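Local coordinates for protein ketosynthase (Streptomyces sp. MSC090213JE08, PDB 6KXD) that probably catalyses chain-elongating condensation of an acyl group on acyl carrier protein with malonyl-ACP, giving a 3-oxoacyl-ACP in polyketide biosynthesis, at residues C349-A352 / I353-F357. Numbering follows the deposited sequence.
Sequences CGLA and IEHGF
Leu351 O is met by three groups from residues further along the chain. His355 N donates the hydrogen bond to it, 2.8 Å long and somewhat bent, with an N-H...O angle of 145°. The imidazole of the same residue turns its edge to this oxygen, nearly in the ring plane, bringing His355 CD2 to 3.3 Å from Leu351 O. Phe357 CE2 approaches obliquely, 3.5 Å from Leu351 O. In the residues just before, Glu354 N bonds to Gly350 O at 3.0 Å and Ile353 N to Cys349 O at 3.1 Å. The side chain of Leu351 runs alongside those of Glu354 and His355: its methyl CD2 lies at the imidazole edge and 3.6 Å from Glu354 OE1. With its chain extended, Glu354 OE1 takes a weak hydrogen bond with His254. Leu351 packs on helix 24-34, while Cys349 and Ile353 lean on strand 387-394, so the helix rests on two different parts of the fold. Beyond Gly356, whose phi is positive, the chain reverses. With CG of Phe357 set between its backbone N and carbonyl carbon (chi1 78°), the ring swings back against the end of the helix and takes Ala352 CA over one face, a CH-pi contact 4.0 Å from that carbon to the centroid. Phe357 N also points at Ala352 O, although the position of this oxygen is doubtful. A left-handed glycine, a tentative six-to-one backbone bond and an apolar contact between the residues flanking the reversal are consistent with a Schellman motif, which here carries helix 341-355 into the short strand 357-358 of the ketosynthase C-terminal half.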
loop_
_atom_site.group_PDB
_atom_site.type_symbol
_atom_site.label_atom_id
_atom_site.label_comp_id
_atom_site.label_asym_id
_atom_site.label_seq_id
_atom_site.Cartn_x
_atom_site.Cartn_y
_atom_site.Cartn_z
ATOM N N CYS A 349 14.870 5.877 -14.749
ATOM C CA CYS A 349 14.628 7.267 -15.121
ATOM C C CYS A 349 15.650 8.216 -14.514
ATOM O O CYS A 349 16.088 9.165 -15.189
ATOM C CB CYS A 349 13.236 7.728 -14.724
ATOM S SG CYS A 349 11.994 6.981 -15.785
ATOM N N GLY A 350 15.993 7.990 -13.249
ATOM C CA GLY A 350 16.942 8.842 -12.628
ATOM C C GLY A 350 18.318 8.643 -13.240
ATOM O O GLY A 350 19.086 9.592 -13.387
ATOM N N LEU A 351 18.635 7.385 -13.542
ATOM C CA LEU A 351 19.941 7.002 -14.084
ATOM C C LEU A 351 20.051 7.506 -15.529
ATOM O O LEU A 351 21.140 7.932 -15.999
ATOM C CB LEU A 351 20.052 5.488 -14.000
ATOM C CG LEU A 351 20.330 4.931 -12.612
ATOM C CD1 LEU A 351 20.286 3.417 -12.620
ATOM C CD2 LEU A 351 21.664 5.445 -12.065
ATOM N N ALA A 352 18.912 7.485 -16.224
ATOM C CA ALA A 352 18.816 7.963 -17.585
ATOM C C ALA A 352 19.144 9.446 -17.592
ATOM O O ALA A 352 19.909 9.873 -18.467
ATOM C CB ALA A 352 17.459 7.707 -18.180
ATOM N N ILE A 353 18.585 10.190 -16.618
ATOM C CA ILE A 353 18.832 11.620 -16.418
ATOM C C ILE A 353 20.323 11.862 -16.181
ATOM O O ILE A 353 20.899 12.702 -16.863
ATOM C CB ILE A 353 17.999 12.206 -15.262
ATOM C CG1 ILE A 353 16.559 12.483 -15.703
ATOM C CG2 ILE A 353 18.660 13.446 -14.688
ATOM C CD1 ILE A 353 15.573 12.555 -14.558
ATOM N N GLU A 354 20.877 11.157 -15.189
ATOM C CA GLU A 354 22.225 11.321 -14.668
ATOM C C GLU A 354 23.267 10.999 -15.756
ATOM O O GLU A 354 24.260 11.701 -15.863
ATOM C CB GLU A 354 22.387 10.412 -13.446
ATOM C CG GLU A 354 23.632 10.667 -12.612
ATOM C CD GLU A 354 23.837 9.683 -11.461
ATOM O OE1 GLU A 354 23.112 8.676 -11.402
ATOM O OE2 GLU A 354 24.740 9.911 -10.631
ATOM N N HIS A 355 23.034 9.933 -16.538
ATOM C CA HIS A 355 24.023 9.349 -17.452
ATOM C C HIS A 355 23.719 9.705 -18.915
ATOM O O HIS A 355 24.450 9.287 -19.795
ATOM C CB HIS A 355 24.128 7.833 -17.232
ATOM C CG HIS A 355 24.690 7.507 -15.893
ATOM N ND1 HIS A 355 26.014 7.749 -15.581
ATOM C CD2 HIS A 355 24.103 7.060 -14.757
ATOM C CE1 HIS A 355 26.224 7.424 -14.319
ATOM N NE2 HIS A 355 25.073 6.994 -13.799
ATOM N N GLY A 356 22.668 10.498 -19.158
ATOM C CA GLY A 356 22.354 11.031 -20.479
ATOM C C GLY A 356 22.077 9.913 -21.471
ATOM O O GLY A 356 22.577 9.924 -22.586
ATOM N N PHE A 357 21.249 8.941 -21.065
ATOM C CA PHE A 357 20.798 7.890 -21.979
ATOM C C PHE A 357 19.300 7.606 -21.820
ATOM O O PHE A 357 18.675 7.993 -20.850
ATOM C CB PHE A 357 21.592 6.610 -21.770
ATOM C CG PHE A 357 21.182 5.794 -20.576
ATOM C CD1 PHE A 357 20.240 4.786 -20.698
ATOM C CD2 PHE A 357 21.779 6.003 -19.347
ATOM C CE1 PHE A 357 19.890 4.017 -19.601
ATOM C CE2 PHE A 357 21.441 5.218 -18.255
ATOM C CZ PHE A 357 20.482 4.242 -18.383
#